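Local atomic coordinates of OsmC family protein (Rhodothermus marinus, PDB entry 5CML), a protein that probably hydrolyses carboxylic esters through its serine-esterase domain of the alpha/beta-hydrolase type, which in the whole protein is joined to an OsmC domain. Residues F64-L69 and K170-E175; H36-S41 and K45-I50. All coordinates share one frame; numbering follows the deposited sequence.

Contact 1 (F64-L69 and K170-E175); sequences FDFTGL and KQFLEE
F66 and F172 carry the whole contact, meeting in a T-shaped (edge-to-face) pair: the ring planes stand at 69° and the centroids are 5.3 Å apart. F66 supplies the edge. Its CZ stands over one face of the F172 ring, displaced toward the rim, and F66 CZ comes closest to F172 CE1, at 3.6 Å. Each side chain is extended toward the other, with CG anti to the backbone N (chi1 -168° for F66, 174° for F172), and this reach bridges backbones that are far apart, the F66 and F172 CA atoms being 11.3 Å from each other. Only 74 Å² is buried in all, and no hydrogen bond spans the gap, so the tight part is confined to this apolar point.

Away from it the segments diverge. Q171 and E174 are exposed on the helix, and G68 is exposed at the end of a type I beta turn running from D65. F66 lies within that turn, which D65 and T67 brace: D65 OD1 takes the T67 hydroxyl through its syn lone pair, OG1 to OD1 being 2.7 Å, and T67 N reaches the same oxygen from above the carboxylate plane, completing an Asx turn. An ST turn follows, L69 N donating to T67 OG1 at 2.9 Å.

F172 also meets the ring of F85, and E175 forms a salt bridge with R89 of helix 85-98. Both phenylalanines rest on A114, so the pair joins the loop leaving strand 59-65 to helix 170-179, against helix 110-118, which follows the probable nucleophile elbow.

Contact 2 (H36-S41 and K45-I50); sequences HCFTCS and KAVTTI
V47 presses its CG2 methyl onto the imidazole of H36, 3.6 Å from the ring centroid and only 10° off the normal, a CH-pi contact placed almost squarely over the ring. CG2 lies anti to the V47 backbone N, which directs this branch at the histidine, while V47 CB faces F38, 3.8 Å from F38 CD2. The F38 ring meets two more apolar side chains of the same helix: A46 CB lies over one of its faces, 4.1 Å from the centroid, and I50 CD1 approaches F38 CE2 at 4.0 Å. A46, V47 and I50 thus form an apolar strip on the helix. The five touching residues are all buried, and the two segments bury 219 Å² together without a hydrogen bond between them.

In the alpha/beta-hydrolase fold these segments are consecutive: strand 30-36 ends at H36, a short connection containing a 3-10 turn follows, and helix 45-56 packs back over it.

Behind the first shell, H36 is turned by its chi1 of 70° so that ND1 accepts from F38 N at 3.0 Å, with the donor close to the ring plane and an N-H...N angle of 152°. This bond fixes the imidazole's rotation and implies that ND1 carries no proton here, while it ties the histidine to the backbone of the neighbouring aromatic. On the helix, K45 O accepts T49 N and T49 OG1 from opposite faces of its plane, the hydroxyl at 2.7 Å. Further out, F38 stacks on H108, whose ND1 receives C37 N; V47 and I50 also touch F34, and I50 reaches A237 of helix 234-252.

Contacts 1 and 2 have centres 16 Å apart and follow one another along the chain, yet their loops, at the ends of the neighbouring parallel strands 30-36 and 59-65, meet directly. F66 N lies 2.9 Å from H36 O, a probable backbone hydrogen bond, and D65 OD1 lies 2.9 Å from T39 OG1, a weak hydrogen bond; T67 CG2 also packs against C37 CA at 3.7 Å. Both contacts lie close to the presumed catalytic centre, a probable S109-H229-D200 triad with S109 on a nucleophile elbow. F66 of contact 1 touches elbow residues but only comes near the triad, and H36 of contact 2 lies near both without touching.

Contact 1 (F64-L69 and K170-E175)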
# COMPACT_ATOMS: atom_id res chain seq x y z
N PHE A 64 -5.52 -3.54 -4.17
CA PHE A 64 -5.97 -2.35 -4.86
C PHE A 64 -4.81 -1.81 -5.67
O PHE A 64 -3.77 -1.47 -5.13
CB PHE A 64 -6.47 -1.31 -3.87
CG PHE A 64 -6.92 -0.05 -4.51
CD1 PHE A 64 -8.21 0.06 -5.00
CD2 PHE A 64 -6.05 1.02 -4.65
CE1 PHE A 64 -8.63 1.22 -5.60
CE2 PHE A 64 -6.48 2.20 -5.25
CZ PHE A 64 -7.76 2.29 -5.73
N ASP A 65 -5.01 -1.77 -6.98
CA ASP A 65 -3.98 -1.30 -7.91
C ASP A 65 -3.91 0.22 -7.91
O ASP A 65 -4.74 0.91 -8.51
CB ASP A 65 -4.28 -1.81 -9.31
CG ASP A 65 -3.39 -1.21 -10.36
OD1 ASP A 65 -2.25 -0.80 -10.03
OD2 ASP A 65 -3.83 -1.15 -11.52
N PHE A 66 -2.88 0.74 -7.24
CA PHE A 66 -2.74 2.17 -7.04
C PHE A 66 -2.38 2.89 -8.34
O PHE A 66 -2.57 4.09 -8.46
CB PHE A 66 -1.68 2.42 -5.97
CG PHE A 66 -1.63 3.82 -5.47
CD1 PHE A 66 -2.48 4.25 -4.47
CD2 PHE A 66 -0.74 4.73 -6.03
CE1 PHE A 66 -2.43 5.59 -4.01
CE2 PHE A 66 -0.69 6.04 -5.58
CZ PHE A 66 -1.53 6.46 -4.57
N THR A 67 -1.86 2.14 -9.31
CA THR A 67 -1.38 2.75 -10.55
C THR A 67 -2.49 3.05 -11.54
O THR A 67 -2.29 3.85 -12.45
CB THR A 67 -0.39 1.84 -11.28
OG1 THR A 67 -1.13 0.76 -11.87
CG2 THR A 67 0.69 1.30 -10.34
N GLY A 68 -3.64 2.40 -11.39
CA GLY A 68 -4.72 2.53 -12.36
C GLY A 68 -4.44 1.83 -13.70
O GLY A 68 -5.24 1.91 -14.62
N LEU A 69 -3.31 1.14 -13.80
CA LEU A 69 -2.95 0.45 -15.04
C LEU A 69 -3.83 -0.77 -15.29
O LEU A 69 -3.92 -1.25 -16.42
CB LEU A 69 -1.48 0.03 -15.02
CG LEU A 69 -0.44 1.15 -15.00
CD1 LEU A 69 0.98 0.59 -14.75
CD2 LEU A 69 -0.50 1.96 -16.29
N LYS A 170 -2.97 15.02 -9.53
CA LYS A 170 -2.11 16.00 -8.85
C LYS A 170 -2.61 16.23 -7.42
O LYS A 170 -1.81 16.56 -6.53
CB LYS A 170 -2.08 17.33 -9.60
CG LYS A 170 -1.37 17.28 -10.95
CD LYS A 170 -1.45 18.64 -11.65
CE LYS A 170 -1.20 18.52 -13.15
NZ LYS A 170 -1.30 19.84 -13.86
N GLN A 171 -3.91 16.03 -7.22
CA GLN A 171 -4.52 16.13 -5.89
C GLN A 171 -3.81 15.22 -4.89
O GLN A 171 -3.71 15.56 -3.71
CB GLN A 171 -6.02 15.78 -5.98
CG GLN A 171 -6.77 15.80 -4.63
CD GLN A 171 -8.18 15.23 -4.73
OE1 GLN A 171 -8.46 14.34 -5.54
NE2 GLN A 171 -9.08 15.74 -3.89
N PHE A 172 -3.29 14.08 -5.35
CA PHE A 172 -2.60 13.17 -4.45
C PHE A 172 -1.41 13.85 -3.75
O PHE A 172 -1.35 13.86 -2.53
CB PHE A 172 -2.11 11.92 -5.20
CG PHE A 172 -1.26 11.01 -4.36
CD1 PHE A 172 -1.82 10.25 -3.35
CD2 PHE A 172 0.11 10.92 -4.58
CE1 PHE A 172 -1.04 9.43 -2.56
CE2 PHE A 172 0.90 10.08 -3.79
CZ PHE A 172 0.32 9.33 -2.79
N LEU A 173 -0.48 14.41 -4.51
CA LEU A 173 0.69 15.00 -3.88
C LEU A 173 0.30 16.24 -3.13
O LEU A 173 0.83 16.48 -2.05
CB LEU A 173 1.78 15.34 -4.89
CG LEU A 173 3.07 15.92 -4.27
CD1 LEU A 173 3.57 15.17 -3.03
CD2 LEU A 173 4.18 15.91 -5.29
N GLU A 174 -0.62 17.04 -3.68
CA GLU A 174 -1.09 18.22 -2.96
C GLU A 174 -1.64 17.89 -1.58
O GLU A 174 -1.32 18.56 -0.60
CB GLU A 174 -2.16 18.95 -3.77
CG GLU A 174 -1.62 19.58 -5.02
CD GLU A 174 -2.65 20.41 -5.76
OE1 GLU A 174 -3.75 20.66 -5.22
OE2 GLU A 174 -2.36 20.80 -6.91
N GLU A 175 -2.49 16.87 -1.52
CA GLU A 175 -3.09 16.47 -0.27
C GLU A 175 -2.08 15.85 0.68
O GLU A 175 -2.14 16.07 1.88
CB GLU A 175 -4.24 15.49 -0.55
CG GLU A 175 -5.07 15.10 0.66
CD GLU A 175 -6.35 14.37 0.29
OE1 GLU A 175 -6.62 14.17 -0.93
OE2 GLU A 175 -7.11 13.99 1.22

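Contact 2 (H36-S41 and K45-I50)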
# COMPACT_ATOMS: atom_id res chain seq x y z
N HIS A 36 -0.96 -1.05 -3.86
CA HIS A 36 0.37 -1.37 -4.36
C HIS A 36 0.61 -0.85 -5.77
O HIS A 36 -0.34 -0.51 -6.50
CB HIS A 36 0.56 -2.89 -4.35
CG HIS A 36 -0.27 -3.57 -5.38
ND1 HIS A 36 0.17 -3.78 -6.67
CD2 HIS A 36 -1.54 -4.05 -5.33
CE1 HIS A 36 -0.79 -4.37 -7.36
NE2 HIS A 36 -1.84 -4.54 -6.57
N CYS A 37 1.88 -0.86 -6.16
CA CYS A 37 2.28 -0.40 -7.49
C CYS A 37 2.99 -1.50 -8.28
O CYS A 37 3.77 -1.21 -9.18
CB CYS A 37 3.18 0.83 -7.38
SG CYS A 37 2.32 2.26 -6.59
N PHE A 38 2.71 -2.76 -7.95
CA PHE A 38 3.43 -3.86 -8.62
C PHE A 38 2.97 -4.04 -10.05
O PHE A 38 3.63 -4.72 -10.83
CB PHE A 38 3.27 -5.16 -7.85
CG PHE A 38 3.98 -5.16 -6.55
CD1 PHE A 38 5.36 -5.13 -6.51
CD2 PHE A 38 3.28 -5.15 -5.37
CE1 PHE A 38 6.03 -5.11 -5.30
CE2 PHE A 38 3.94 -5.13 -4.15
CZ PHE A 38 5.30 -5.11 -4.12
N THR A 39 1.85 -3.42 -10.41
CA THR A 39 1.37 -3.45 -11.78
C THR A 39 2.35 -2.77 -12.75
O THR A 39 2.27 -2.99 -13.95
CB THR A 39 -0.01 -2.78 -11.87
OG1 THR A 39 -0.78 -3.17 -10.72
CG2 THR A 39 -0.74 -3.22 -13.10
N CYS A 40 3.28 -1.99 -12.21
CA CYS A 40 4.39 -1.39 -12.98
C CYS A 40 5.36 -2.42 -13.54
O CYS A 40 6.10 -2.12 -14.48
CB CYS A 40 5.19 -0.39 -12.10
SG CYS A 40 4.25 1.10 -11.70
N SER A 41 5.37 -3.61 -12.96
CA SER A 41 6.25 -4.69 -13.42
C SER A 41 5.73 -5.40 -14.65
O SER A 41 4.62 -5.15 -15.11
CB SER A 41 6.45 -5.72 -12.31
OG SER A 41 7.10 -5.16 -11.20
N LYS A 45 3.51 -11.22 -10.35
CA LYS A 45 3.99 -12.29 -9.50
C LYS A 45 4.29 -11.79 -8.08
O LYS A 45 4.05 -12.50 -7.12
CB LYS A 45 5.21 -12.97 -10.12
CG LYS A 45 5.71 -14.17 -9.34
CD LYS A 45 6.81 -14.92 -10.08
CE LYS A 45 7.14 -16.24 -9.41
NZ LYS A 45 8.30 -16.92 -10.05
N ALA A 46 4.79 -10.56 -7.94
CA ALA A 46 5.14 -10.08 -6.61
C ALA A 46 3.91 -9.92 -5.74
O ALA A 46 3.89 -10.38 -4.59
CB ALA A 46 5.92 -8.75 -6.69
N VAL A 47 2.88 -9.26 -6.25
CA VAL A 47 1.73 -9.00 -5.40
C VAL A 47 0.95 -10.28 -5.10
O VAL A 47 0.45 -10.45 -3.99
CB VAL A 47 0.80 -7.92 -6.01
CG1 VAL A 47 0.03 -8.44 -7.23
CG2 VAL A 47 -0.14 -7.38 -4.93
N THR A 48 0.87 -11.21 -6.05
CA THR A 48 0.14 -12.45 -5.79
C THR A 48 0.94 -13.36 -4.85
O THR A 48 0.35 -14.08 -4.04
CB THR A 48 -0.22 -13.21 -7.08
OG1 THR A 48 0.95 -13.49 -7.84
CG2 THR A 48 -1.19 -12.40 -7.94
N THR A 49 2.26 -13.29 -4.89
CA THR A 49 3.08 -14.04 -3.94
C THR A 49 2.92 -13.49 -2.53
O THR A 49 2.79 -14.27 -1.58
CB THR A 49 4.56 -14.04 -4.38
OG1 THR A 49 4.68 -14.67 -5.66
CG2 THR A 49 5.45 -14.79 -3.39
N ILE A 50 2.89 -12.16 -2.37
CA ILE A 50 2.69 -11.57 -1.05
C ILE A 50 1.30 -11.95 -0.54
O ILE A 50 1.13 -12.38 0.61
CB ILE A 50 2.81 -10.06 -1.06
CG1 ILE A 50 4.27 -9.68 -1.35
CG2 ILE A 50 2.32 -9.46 0.25
CD1 ILE A 50 4.47 -8.20 -1.69